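Local coordinates for protein alcohol dehydrogenase IV (PDB 3IV7) that probably reduces maleylacetate with a nicotinamide cofactor as a member of the iron-containing alcohol dehydrogenase family, at residues Val61-Asp66 / Thr85-Asp90; Val152-Glu157 / Gly225-Ala230; Leu158-Pro163 / Glu217-Ala222; Ile179-Gly184 / Ala230-Ser235. One frame throughout, in Å; residues are numbered along the deposited sequence.

Contact 1. Residues Val61-Asp66 / Thr85-Asp90; sequences VAIWHD and TDNEID
Asn-87 meets Ile-63 just past the end of helix 74-86, as the first residue of 85-90 to touch the edge strand 63-65. The two side chains cross at about a right angle. Ile-63 CD1 lies over the flat amide of Asn-87, 3.7 Å from its ND2 and almost equally far from CG and OD1, while CG1 follows 3.8 Å from Asn-87 CG. This end of Ile-63 reaches the amide because CG1 is anti to the carbonyl carbon (chi1 -71°). ND2 also donates to Val-83 O one turn back in the helix, a bond that restrains the rotation of the amide. Glu-88 turns its side chain elsewhere but shapes the backbone: with positive phi it is the C-prime residue of a Schellman motif, its N bonded to Thr-85 O at 3.1 Å and Ile-89 N bonded to Ala-84 O. The motif ends the helix within a beta-alpha-beta unit of the parallel, Rossmann-like sheet, in which 63-65, helix 74-86 and strand 91-96 follow one another and the two strands flank strand 40-43. The reversal brings in Ile-89, whose CD1 methyl touches Ala-62 CB at 4.0 Å and Ile-63 CG1 at 4.1 Å; the same side chain also touches Met-41 of the middle strand. Last comes Asp-90, whose carboxylate turns to the backbone N-H groups of Ala-38 and Lys-39, ahead of the same strand.

Contact 2. Residues Val152-Glu157 / Gly225-Ala230; sequences VIYDSE and GAYLAA
Tyr-154 and Tyr-227 form the whole of the close contact, two buried aromatic side chains crossing at about a right angle. Their rings are oblique, with centroids 5.7 Å apart and planes at 73°. The far end of Tyr-154 does the touching: CE2 packs on Tyr-227 CB at 3.5 Å, and the hydroxyl oxygen OH sits 3.2 Å from Tyr-227 CD1, near the plane of that ring and at its edge. Tyr-227 CG lies anti to the backbone N (chi1 -179°), which carries the ring off the helix so that CB and CD1 both meet Tyr-154. On one face of the Tyr-154 ring, toward the rim, lies Val-152 CG1 from two residues earlier in the strand.

The polar ends find partners elsewhere. Tyr-154 OH bonds to Glu-126 OE2 and Tyr-227 OH to Gln-15 OE1, which ties both rings down at their hydroxyls. Beyond the strand, Asp-155 OD1 accepts from Glu-157 N at 2.9 Å, closing an Asx turn, and also takes the N-H of Gly-22.

The pair bridges the two halves of the fold: strand 151-154, hydrogen-bonded between strands 7-20 and 115-119 in the parallel sheet, meets helix 216-236 of the helical half, while Ile-190 of the second subunit packs on Tyr-227.

Contact 3. Residues Leu158-Pro163 / Glu217-Ala222; sequences LTMSLP and EGRDEA
The guanidinium of Arg-219 carries Thr-159 O over the centre of one face, 3.1 Å from CZ, and Leu-162 O at its edge. The two carbonyls belong to the first and last residues of a type I beta turn, Thr-159 to Leu-162, in the loop between strand 151-154 and helix 164-181, so helix 216-236 holds that turn largely through one long side chain. Of these two carbonyls, only Leu-162 O is hydrogen-bonded to the arginine: NH2 donates to it at 2.9 Å, in the carbonyl plane but 21° out of the guanidinium plane, with an N-H...O angle of 146°. Thr-159 O, at a poor angle for every guanidinium N-H, instead accepts the turn's own bond from Leu-162 N. NE goes to Pro-213 O, and NH1 to Ser-167 OG and Tyr-122 OH, which fixes the group's rotation and gives its buried N-H groups acceptors.

Along the aliphatic stem, selenomethionine Met-160, bent at chi2 and chi3, folds its CE methyl back to 3.6 Å from Arg-219 CG. Thr-159 OG1, bonded to Ser-156 O, slides past the stem 3.7 Å from Arg-219 CD. One water donates both to Thr-159 OG1 at 2.8 Å and to Arg-219 O at 2.6 Å.

Contact 4. Residues Ile179-Gly184 / Ala230-Ser235; sequences IDSLWG and AVSFAS
Ser-181 packs against Ser-232 and Phe-233 where helix 164-181 meets helix 216-236 in the all-helical C-terminal half of the protein. Small side chains allow a close helix-helix approach here, with the CA atoms of Ser-181 and Phe-233 only 5.5 Å apart.

The contact itself is van der Waals. Ser-181 OG presses on the helix backbone, 3.1 Å from Phe-233 CA, and lies at the edge of the Phe-233 ring, in its plane, 3.5 Å from Phe-233 CB. Beside it, Ser-181 CB touches Ser-232 OG at 3.6 Å.

Each buried hydroxyl takes a main-chain carbonyl instead. With OG anti to the carbonyl carbon (chi1 -74°), Ser-181 points its hydroxyl back along its own helix, where it bonds to His-177 O. Ser-232 OG bonds to Asn-191 O at the start of helix 189-211.

Phe-233 stacks with the rings of His-177 and His-242, so that a residue of helix 216-236 lies in ring contact with both helix 164-181 and helix 240-250; in iron-containing relatives histidines of this helical half hold the metal, and these two probably lie in that region. His-242 also bonds through ND1 to Asp-180 OD2.

A type I turn runs from Ser-181 to Gly-184, and the Trp-183 ring within it folds back over the backbone of Ile-179 and Asp-180; its NE1 donates to Asp-180 OD1 at 2.7 Å, on the anti side of the carboxylate.

In the fold
Contact 1 stands apart at the edge of the parallel sheet, its centre 25 Å from that of contact 2 and 34 Å from that of contact 4, and it closes before the others open along the chain. The rest all draw on helix 216-236, in the order contact 3, contact 2, contact 4, the last two sharing Ala-230. Contact 2 joins the helix to strand 151-154, contact 3 to the following loop and contact 4 to the end of helix 164-181. Contact 3 lies within the span of contact 2, centres 10 Å apart, joined by a probable hydrogen bond, Ser-156 OG to Asp-220 OD1, 2.6 Å; contact 4 crosses both in sequence. One helix thus ties the sheet-bearing half to the helical half.

Contact 1. Residues Val61-Asp66 / Thr85-Asp90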
loop_
_atom_site.group_PDB
_atom_site.type_symbol
_atom_site.label_atom_id
_atom_site.label_comp_id
_atom_site.label_asym_id
_atom_site.label_seq_id
_atom_site.Cartn_x
_atom_site.Cartn_y
_atom_site.Cartn_z
ATOM N N VAL A 61 -4.033 28.574 -15.349
ATOM C CA VAL A 61 -3.824 27.527 -16.307
ATOM C C VAL A 61 -3.227 28.113 -17.562
ATOM O O VAL A 61 -3.809 29.016 -18.167
ATOM C CB VAL A 61 -5.119 26.839 -16.640
ATOM C CG1 VAL A 61 -4.939 25.928 -17.858
ATOM C CG2 VAL A 61 -5.640 26.027 -15.395
ATOM N N ALA A 62 -2.067 27.594 -17.963
ATOM C CA ALA A 62 -1.366 28.083 -19.156
ATOM C C ALA A 62 -2.006 27.567 -20.435
ATOM O O ALA A 62 -2.109 28.279 -21.414
ATOM C CB ALA A 62 0.094 27.671 -19.102
ATOM N N ILE A 63 -2.393 26.308 -20.439
ATOM C CA ILE A 63 -2.960 25.682 -21.638
ATOM C C ILE A 63 -4.118 24.769 -21.271
ATOM O O ILE A 63 -4.031 24.004 -20.296
ATOM C CB ILE A 63 -1.891 24.803 -22.385
ATOM C CG1 ILE A 63 -0.828 25.673 -23.054
ATOM C CG2 ILE A 63 -2.583 23.900 -23.421
ATOM C CD1 ILE A 63 -1.352 26.509 -24.290
ATOM N N TRP A 64 -5.201 24.862 -22.050
ATOM C CA TRP A 64 -6.339 23.942 -21.964
ATOM C C TRP A 64 -6.315 23.089 -23.234
ATOM O O TRP A 64 -6.381 23.625 -24.334
ATOM C CB TRP A 64 -7.656 24.697 -21.915
ATOM C CG TRP A 64 -7.744 25.698 -20.824
ATOM C CD1 TRP A 64 -7.396 27.000 -20.893
ATOM C CD2 TRP A 64 -8.286 25.490 -19.526
ATOM N NE1 TRP A 64 -7.640 27.617 -19.696
ATOM C CE2 TRP A 64 -8.210 26.715 -18.844
ATOM C CE3 TRP A 64 -8.794 24.371 -18.855
ATOM C CZ2 TRP A 64 -8.623 26.861 -17.531
ATOM C CZ3 TRP A 64 -9.237 24.521 -17.568
ATOM C CH2 TRP A 64 -9.137 25.762 -16.906
ATOM N N HIS A 65 -6.195 21.781 -23.084
ATOM C CA HIS A 65 -6.031 20.908 -24.221
ATOM C C HIS A 65 -7.158 19.916 -24.240
ATOM O O HIS A 65 -7.324 19.147 -23.284
ATOM C CB HIS A 65 -4.675 20.197 -24.125
ATOM C CG HIS A 65 -4.346 19.352 -25.311
ATOM N ND1 HIS A 65 -3.775 19.868 -26.458
ATOM C CD2 HIS A 65 -4.495 18.020 -25.528
ATOM C CE1 HIS A 65 -3.598 18.892 -27.333
ATOM N NE2 HIS A 65 -4.026 17.762 -26.795
ATOM N N ASP A 66 -7.968 19.934 -25.315
ATOM C CA ASP A 66 -9.118 19.055 -25.388
ATOM C C ASP A 66 -9.075 17.917 -26.397
ATOM O O ASP A 66 -10.046 17.132 -26.476
ATOM C CB ASP A 66 -10.429 19.840 -25.492
ATOM C CG ASP A 66 -10.584 20.607 -26.817
ATOM O OD1 ASP A 66 -9.781 20.430 -27.761
ATOM O OD2 ASP A 66 -11.534 21.406 -26.890
ATOM N N THR A 85 5.723 20.905 -24.643
ATOM C CA THR A 85 7.076 21.381 -24.769
ATOM C C THR A 85 7.144 22.838 -25.306
ATOM O O THR A 85 7.890 23.653 -24.779
ATOM C CB THR A 85 7.916 20.445 -25.667
ATOM O OG1 THR A 85 7.326 20.377 -26.955
ATOM C CG2 THR A 85 7.979 19.058 -25.091
ATOM N N ASP A 86 6.362 23.149 -26.334
ATOM C CA ASP A 86 6.357 24.503 -26.916
ATOM C C ASP A 86 5.960 25.579 -25.908
ATOM O O ASP A 86 6.419 26.713 -25.992
ATOM C CB ASP A 86 5.396 24.588 -28.106
ATOM C CG ASP A 86 5.896 23.834 -29.332
ATOM O OD1 ASP A 86 7.057 23.374 -29.332
ATOM O OD2 ASP A 86 5.111 23.699 -30.295
ATOM N N ASN A 87 5.089 25.225 -24.975
ATOM C CA ASN A 87 4.558 26.180 -24.028
ATOM C C ASN A 87 5.267 26.121 -22.692
ATOM O O ASN A 87 4.848 26.763 -21.721
ATOM C CB ASN A 87 3.062 25.945 -23.858
ATOM C CG ASN A 87 2.270 26.383 -25.070
ATOM O OD1 ASN A 87 2.059 27.573 -25.280
ATOM N ND2 ASN A 87 1.795 25.425 -25.855
ATOM N N GLU A 88 6.328 25.327 -22.633
ATOM C CA GLU A 88 7.123 25.207 -21.429
ATOM C C GLU A 88 6.272 24.844 -20.223
ATOM O O GLU A 88 6.487 25.313 -19.104
ATOM C CB GLU A 88 7.907 26.485 -21.204
ATOM C CG GLU A 88 8.853 26.753 -22.342
ATOM C CD GLU A 88 9.512 28.107 -22.244
ATOM O OE1 GLU A 88 8.790 29.119 -22.239
ATOM O OE2 GLU A 88 10.747 28.149 -22.214
ATOM N N ILE A 89 5.357 23.936 -20.457
ATOM C CA ILE A 89 4.519 23.406 -19.424
ATOM C C ILE A 89 5.354 22.737 -18.325
ATOM O O ILE A 89 6.346 22.084 -18.605
ATOM C CB ILE A 89 3.548 22.387 -20.033
ATOM C CG1 ILE A 89 2.572 23.102 -20.967
ATOM C CG2 ILE A 89 2.808 21.650 -18.953
ATOM C CD1 ILE A 89 1.769 24.244 -20.285
ATOM N N ASP A 90 4.959 22.918 -17.071
ATOM C CA ASP A 90 5.672 22.309 -15.981
ATOM C C ASP A 90 4.807 21.399 -15.101
ATOM O O ASP A 90 5.311 20.775 -14.167
ATOM C CB ASP A 90 6.449 23.353 -15.139
ATOM C CG ASP A 90 5.543 24.298 -14.354
ATOM O OD1 ASP A 90 4.307 24.245 -14.510
ATOM O OD2 ASP A 90 6.094 25.131 -13.576
#

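Contact 2. Residues Val152-Glu157 / Gly225-Ala230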
loop_
_atom_site.group_PDB
_atom_site.type_symbol
_atom_site.label_atom_id
_atom_site.label_comp_id
_atom_site.label_asym_id
_atom_site.label_seq_id
_atom_site.Cartn_x
_atom_site.Cartn_y
_atom_site.Cartn_z
ATOM N N VAL A 152 -3.138 11.969 -7.143
ATOM C CA VAL A 152 -4.481 11.700 -7.589
ATOM C C VAL A 152 -5.459 12.439 -6.702
ATOM O O VAL A 152 -5.404 12.327 -5.479
ATOM C CB VAL A 152 -4.802 10.180 -7.564
ATOM C CG1 VAL A 152 -6.231 9.920 -8.118
ATOM C CG2 VAL A 152 -3.750 9.410 -8.362
ATOM N N ILE A 153 -6.335 13.222 -7.325
ATOM C CA ILE A 153 -7.420 13.934 -6.600
ATOM C C ILE A 153 -8.762 13.270 -6.902
ATOM O O ILE A 153 -9.192 13.208 -8.057
ATOM C CB ILE A 153 -7.447 15.405 -6.962
ATOM C CG1 ILE A 153 -6.106 16.044 -6.564
ATOM C CG2 ILE A 153 -8.695 16.136 -6.283
ATOM C CD1 ILE A 153 -5.884 17.499 -7.130
ATOM N N TYR A 154 -9.348 12.681 -5.870
ATOM C CA TYR A 154 -10.634 12.006 -5.962
ATOM C C TYR A 154 -11.738 12.845 -5.341
ATOM O O TYR A 154 -11.777 13.043 -4.109
ATOM C CB TYR A 154 -10.596 10.637 -5.250
ATOM C CG TYR A 154 -9.906 9.558 -6.004
ATOM C CD1 TYR A 154 -10.331 9.190 -7.289
ATOM C CD2 TYR A 154 -8.889 8.820 -5.417
ATOM C CE1 TYR A 154 -9.738 8.200 -7.958
ATOM C CE2 TYR A 154 -8.283 7.801 -6.099
ATOM C CZ TYR A 154 -8.717 7.475 -7.357
ATOM O OH TYR A 154 -8.124 6.453 -8.035
ATOM N N ASP A 155 -12.655 13.305 -6.191
ATOM C CA ASP A 155 -13.783 14.145 -5.776
ATOM C C ASP A 155 -15.047 13.537 -6.375
ATOM O O ASP A 155 -15.336 13.699 -7.583
ATOM C CB ASP A 155 -13.559 15.583 -6.268
ATOM C CG ASP A 155 -14.676 16.539 -5.867
ATOM O OD1 ASP A 155 -15.749 16.078 -5.424
ATOM O OD2 ASP A 155 -14.476 17.758 -5.999
ATOM N N SER A 156 -15.809 12.851 -5.540
ATOM C CA SER A 156 -16.993 12.140 -6.008
ATOM C C SER A 156 -18.082 13.063 -6.544
ATOM O O SER A 156 -18.992 12.600 -7.208
ATOM C CB SER A 156 -17.558 11.246 -4.895
ATOM O OG SER A 156 -17.852 12.003 -3.735
ATOM N N GLU A 157 -17.990 14.366 -6.270
ATOM C CA GLU A 157 -18.914 15.322 -6.865
ATOM C C GLU A 157 -18.770 15.299 -8.381
ATOM O O GLU A 157 -19.741 15.514 -9.099
ATOM C CB GLU A 157 -18.692 16.758 -6.341
ATOM C CG GLU A 157 -19.660 17.803 -6.984
ATOM C CD GLU A 157 -19.731 19.130 -6.194
ATOM O OE1 GLU A 157 -18.669 19.653 -5.760
ATOM O OE2 GLU A 157 -20.843 19.652 -6.028
ATOM N N GLY A 225 -12.635 2.273 -4.012
ATOM C CA GLY A 225 -12.460 0.887 -4.497
ATOM C C GLY A 225 -11.659 0.820 -5.757
ATOM O O GLY A 225 -10.740 0.007 -5.897
ATOM N N ALA A 226 -11.993 1.688 -6.682
ATOM C CA ALA A 226 -11.305 1.769 -7.930
ATOM C C ALA A 226 -9.822 2.052 -7.739
ATOM O O ALA A 226 -9.001 1.534 -8.465
ATOM C CB ALA A 226 -11.954 2.870 -8.813
ATOM N N TYR A 227 -9.484 2.902 -6.767
ATOM C CA TYR A 227 -8.080 3.221 -6.522
ATOM C C TYR A 227 -7.318 1.993 -6.045
ATOM O O TYR A 227 -6.273 1.625 -6.633
ATOM C CB TYR A 227 -7.932 4.353 -5.516
ATOM C CG TYR A 227 -6.477 4.717 -5.281
ATOM C CD1 TYR A 227 -5.712 5.275 -6.286
ATOM C CD2 TYR A 227 -5.864 4.449 -4.062
ATOM C CE1 TYR A 227 -4.354 5.576 -6.084
ATOM C CE2 TYR A 227 -4.538 4.762 -3.838
ATOM C CZ TYR A 227 -3.786 5.334 -4.837
ATOM O OH TYR A 227 -2.452 5.597 -4.603
ATOM N N LEU A 228 -7.836 1.325 -5.012
ATOM C CA LEU A 228 -7.148 0.120 -4.495
ATOM C C LEU A 228 -7.096 -1.023 -5.508
ATOM O O LEU A 228 -6.106 -1.747 -5.595
ATOM C CB LEU A 228 -7.750 -0.313 -3.184
ATOM C CG LEU A 228 -7.422 0.717 -2.076
ATOM C CD1 LEU A 228 -7.860 0.203 -0.810
ATOM C CD2 LEU A 228 -5.909 1.017 -2.042
ATOM N N ALA A 229 -8.138 -1.160 -6.306
ATOM C CA ALA A 229 -8.137 -2.165 -7.367
ATOM C C ALA A 229 -6.943 -1.955 -8.302
ATOM O O ALA A 229 -6.268 -2.906 -8.683
ATOM C CB ALA A 229 -9.437 -2.088 -8.154
ATOM N N ALA A 230 -6.747 -0.693 -8.717
ATOM C CA ALA A 230 -5.712 -0.338 -9.679
ATOM C C ALA A 230 -4.310 -0.427 -9.087
ATOM O O ALA A 230 -3.377 -0.917 -9.750
ATOM C CB ALA A 230 -5.986 1.068 -10.266
#

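Contact 3. Residues Leu158-Pro163 / Glu217-Ala222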
loop_
_atom_site.group_PDB
_atom_site.type_symbol
_atom_site.label_atom_id
_atom_site.label_comp_id
_atom_site.label_asym_id
_atom_site.label_seq_id
_atom_site.Cartn_x
_atom_site.Cartn_y
_atom_site.Cartn_z
ATOM N N LEU A 158 -17.556 15.022 -8.856
ATOM C CA LEU A 158 -17.265 14.976 -10.289
ATOM C C LEU A 158 -17.824 13.688 -10.938
ATOM O O LEU A 158 -17.758 13.535 -12.115
ATOM C CB LEU A 158 -15.739 15.054 -10.524
ATOM C CG LEU A 158 -15.015 16.238 -9.846
ATOM C CD1 LEU A 158 -13.518 16.191 -10.189
ATOM C CD2 LEU A 158 -15.641 17.615 -10.249
ATOM N N THR A 159 -18.303 12.753 -10.121
ATOM C CA THR A 159 -18.856 11.513 -10.609
ATOM C C THR A 159 -20.397 11.482 -10.509
ATOM O O THR A 159 -21.024 10.489 -10.901
ATOM C CB THR A 159 -18.271 10.288 -9.819
ATOM O OG1 THR A 159 -18.581 10.413 -8.429
ATOM C CG2 THR A 159 -16.791 10.207 -9.972
HETATM N N MSE A 160 -21.003 12.556 -9.976
HETATM C CA MSE A 160 -22.426 12.585 -9.787
HETATM C C MSE A 160 -23.175 12.470 -11.103
HETATM O O MSE A 160 -24.238 11.875 -11.156
HETATM C CB MSE A 160 -22.861 13.844 -9.033
HETATM C CG MSE A 160 -22.296 13.922 -7.598
HETATM SE SE MSE A 160 -23.247 12.806 -6.378
HETATM C CE MSE A 160 -21.788 12.095 -5.362
ATOM N N SER A 161 -22.617 13.020 -12.162
ATOM C CA SER A 161 -23.266 12.975 -13.465
ATOM C C SER A 161 -22.880 11.745 -14.295
ATOM O O SER A 161 -23.323 11.618 -15.400
ATOM C CB SER A 161 -22.940 14.231 -14.251
ATOM O OG SER A 161 -21.560 14.277 -14.475
ATOM N N LEU A 162 -22.012 10.874 -13.780
ATOM C CA LEU A 162 -21.648 9.664 -14.536
ATOM C C LEU A 162 -22.883 8.760 -14.651
ATOM O O LEU A 162 -23.461 8.375 -13.628
ATOM C CB LEU A 162 -20.544 8.912 -13.841
ATOM C CG LEU A 162 -19.842 7.854 -14.676
ATOM C CD1 LEU A 162 -19.223 8.503 -15.923
ATOM C CD2 LEU A 162 -18.792 7.223 -13.812
ATOM N N PRO A 163 -23.319 8.443 -15.890
ATOM C CA PRO A 163 -24.535 7.653 -15.997
ATOM C C PRO A 163 -24.430 6.313 -15.274
ATOM O O PRO A 163 -23.351 5.759 -15.168
ATOM C CB PRO A 163 -24.692 7.462 -17.517
ATOM C CG PRO A 163 -24.055 8.657 -18.101
ATOM C CD PRO A 163 -22.851 8.909 -17.210
ATOM N N GLU A 217 -22.142 8.423 -0.282
ATOM C CA GLU A 217 -21.538 7.224 0.312
ATOM C C GLU A 217 -21.123 6.222 -0.778
ATOM O O GLU A 217 -19.968 5.790 -0.834
ATOM C CB GLU A 217 -22.503 6.565 1.292
ATOM C CG GLU A 217 -21.874 5.392 2.059
ATOM C CD GLU A 217 -22.847 4.773 3.047
ATOM O OE1 GLU A 217 -23.745 5.468 3.484
ATOM O OE2 GLU A 217 -22.711 3.587 3.358
ATOM N N GLY A 218 -22.037 5.919 -1.692
ATOM C CA GLY A 218 -21.751 4.947 -2.760
ATOM C C GLY A 218 -20.713 5.418 -3.741
ATOM O O GLY A 218 -19.804 4.647 -4.143
ATOM N N ARG A 219 -20.815 6.679 -4.142
ATOM C CA ARG A 219 -19.845 7.241 -5.058
ATOM C C ARG A 219 -18.428 7.285 -4.466
ATOM O O ARG A 219 -17.424 7.106 -5.198
ATOM C CB ARG A 219 -20.275 8.612 -5.509
ATOM C CG ARG A 219 -21.542 8.620 -6.413
ATOM C CD ARG A 219 -21.277 8.032 -7.723
ATOM N NE ARG A 219 -22.362 8.251 -8.660
ATOM C CZ ARG A 219 -22.359 7.844 -9.926
ATOM N NH1 ARG A 219 -21.314 7.152 -10.433
ATOM N NH2 ARG A 219 -23.425 8.095 -10.699
ATOM N N ASP A 220 -18.330 7.543 -3.176
ATOM C CA ASP A 220 -17.017 7.569 -2.515
ATOM C C ASP A 220 -16.462 6.159 -2.453
ATOM O O ASP A 220 -15.314 5.934 -2.797
ATOM C CB ASP A 220 -17.105 8.156 -1.094
ATOM C CG ASP A 220 -17.202 9.684 -1.082
ATOM O OD1 ASP A 220 -16.719 10.323 -2.037
ATOM O OD2 ASP A 220 -17.670 10.226 -0.064
ATOM N N GLU A 221 -17.311 5.196 -2.077
ATOM C CA GLU A 221 -16.877 3.793 -2.003
ATOM C C GLU A 221 -16.364 3.282 -3.334
ATOM O O GLU A 221 -15.333 2.613 -3.385
ATOM C CB GLU A 221 -18.010 2.898 -1.473
ATOM C CG GLU A 221 -18.088 2.917 0.019
ATOM C CD GLU A 221 -19.333 2.293 0.595
ATOM O OE1 GLU A 221 -20.335 2.072 -0.136
ATOM O OE2 GLU A 221 -19.324 2.078 1.823
ATOM N N ALA A 222 -17.088 3.578 -4.409
ATOM C CA ALA A 222 -16.694 3.131 -5.728
ATOM C C ALA A 222 -15.345 3.725 -6.128
ATOM O O ALA A 222 -14.493 3.036 -6.687
ATOM C CB ALA A 222 -17.790 3.507 -6.787
HETATM O O HOH W 1 -17.755 7.894 -7.640
#

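Contact 4. Residues Ile179-Gly184 / Ala230-Ser235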
loop_
_atom_site.group_PDB
_atom_site.type_symbol
_atom_site.label_atom_id
_atom_site.label_comp_id
_atom_site.label_asym_id
_atom_site.label_seq_id
_atom_site.Cartn_x
_atom_site.Cartn_y
_atom_site.Cartn_z
ATOM N N ILE A 179 -9.999 -8.760 -9.005
ATOM C CA ILE A 179 -10.139 -10.205 -9.081
ATOM C C ILE A 179 -9.042 -10.901 -9.886
ATOM O O ILE A 179 -8.435 -11.845 -9.416
ATOM C CB ILE A 179 -11.560 -10.619 -9.540
ATOM C CG1 ILE A 179 -12.568 -10.204 -8.441
ATOM C CG2 ILE A 179 -11.603 -12.166 -9.767
ATOM C CD1 ILE A 179 -14.068 -10.421 -8.762
ATOM N N ASP A 180 -8.759 -10.408 -11.078
ATOM C CA ASP A 180 -7.694 -11.010 -11.901
ATOM C C ASP A 180 -6.345 -10.934 -11.163
ATOM O O ASP A 180 -5.526 -11.859 -11.255
ATOM C CB ASP A 180 -7.596 -10.295 -13.206
ATOM C CG ASP A 180 -7.042 -11.154 -14.324
ATOM O OD1 ASP A 180 -7.219 -12.415 -14.326
ATOM O OD2 ASP A 180 -6.526 -10.524 -15.280
ATOM N N SER A 181 -6.149 -9.852 -10.394
ATOM C CA SER A 181 -4.905 -9.639 -9.669
ATOM C C SER A 181 -4.658 -10.719 -8.599
ATOM O O SER A 181 -3.503 -10.995 -8.234
ATOM C CB SER A 181 -4.876 -8.241 -9.061
ATOM O OG SER A 181 -4.666 -7.234 -10.070
ATOM N N LEU A 182 -5.739 -11.341 -8.124
ATOM C CA LEU A 182 -5.647 -12.410 -7.144
ATOM C C LEU A 182 -4.876 -13.636 -7.630
ATOM O O LEU A 182 -4.352 -14.388 -6.814
ATOM C CB LEU A 182 -7.039 -12.806 -6.634
ATOM C CG LEU A 182 -7.765 -11.692 -5.848
ATOM C CD1 LEU A 182 -9.138 -12.126 -5.408
ATOM C CD2 LEU A 182 -6.908 -11.243 -4.653
ATOM N N TRP A 183 -4.850 -13.859 -8.950
ATOM C CA TRP A 183 -4.018 -14.927 -9.545
ATOM C C TRP A 183 -3.110 -14.294 -10.627
ATOM O O TRP A 183 -2.720 -14.946 -11.589
ATOM C CB TRP A 183 -4.888 -16.074 -10.130
ATOM C CG TRP A 183 -5.981 -15.582 -10.967
ATOM C CD1 TRP A 183 -5.863 -14.939 -12.173
ATOM C CD2 TRP A 183 -7.379 -15.593 -10.659
ATOM N NE1 TRP A 183 -7.092 -14.526 -12.610
ATOM C CE2 TRP A 183 -8.043 -14.919 -11.708
ATOM C CE3 TRP A 183 -8.133 -16.090 -9.603
ATOM C CZ2 TRP A 183 -9.415 -14.735 -11.722
ATOM C CZ3 TRP A 183 -9.495 -15.928 -9.636
ATOM C CH2 TRP A 183 -10.123 -15.249 -10.688
ATOM N N GLY A 184 -2.776 -13.015 -10.442
ATOM C CA GLY A 184 -1.935 -12.287 -11.399
ATOM C C GLY A 184 -0.534 -12.883 -11.496
ATOM O O GLY A 184 -0.126 -13.654 -10.617
ATOM N N ALA A 230 -6.747 -0.693 -8.717
ATOM C CA ALA A 230 -5.712 -0.338 -9.679
ATOM C C ALA A 230 -4.310 -0.427 -9.087
ATOM O O ALA A 230 -3.377 -0.917 -9.750
ATOM C CB ALA A 230 -5.986 1.068 -10.266
ATOM N N VAL A 231 -4.159 -0.001 -7.829
ATOM C CA VAL A 231 -2.885 -0.135 -7.132
ATOM C C VAL A 231 -2.480 -1.627 -7.021
ATOM O O VAL A 231 -1.311 -1.986 -7.221
ATOM C CB VAL A 231 -2.926 0.507 -5.733
ATOM C CG1 VAL A 231 -1.643 0.157 -4.938
ATOM C CG2 VAL A 231 -3.077 2.108 -5.850
ATOM N N SER A 232 -3.462 -2.486 -6.735
ATOM C CA SER A 232 -3.238 -3.925 -6.686
ATOM C C SER A 232 -2.777 -4.460 -8.061
ATOM O O SER A 232 -1.803 -5.204 -8.169
ATOM C CB SER A 232 -4.536 -4.633 -6.287
ATOM O OG SER A 232 -4.342 -6.042 -6.283
ATOM N N PHE A 233 -3.505 -4.058 -9.089
ATOM C CA PHE A 233 -3.259 -4.462 -10.459
ATOM C C PHE A 233 -1.903 -3.961 -10.996
ATOM O O PHE A 233 -1.201 -4.694 -11.643
ATOM C CB PHE A 233 -4.419 -3.943 -11.324
ATOM C CG PHE A 233 -4.177 -4.031 -12.772
ATOM C CD1 PHE A 233 -4.190 -5.241 -13.411
ATOM C CD2 PHE A 233 -4.090 -2.876 -13.540
ATOM C CE1 PHE A 233 -4.006 -5.317 -14.786
ATOM C CE2 PHE A 233 -3.921 -2.954 -14.890
ATOM C CZ PHE A 233 -3.874 -4.185 -15.509
ATOM N N ALA A 234 -1.542 -2.730 -10.665
ATOM C CA ALA A 234 -0.231 -2.179 -11.051
ATOM C C ALA A 234 0.885 -3.079 -10.523
ATOM O O ALA A 234 1.892 -3.308 -11.199
ATOM C CB ALA A 234 -0.079 -0.735 -10.513
ATOM N N SER A 235 0.658 -3.658 -9.349
ATOM C CA SER A 235 1.602 -4.575 -8.750
ATOM C C SER A 235 1.485 -6.009 -9.290
ATOM O O SER A 235 2.491 -6.635 -9.606
ATOM C CB SER A 235 1.434 -4.608 -7.228
ATOM O OG SER A 235 2.242 -5.647 -6.645
#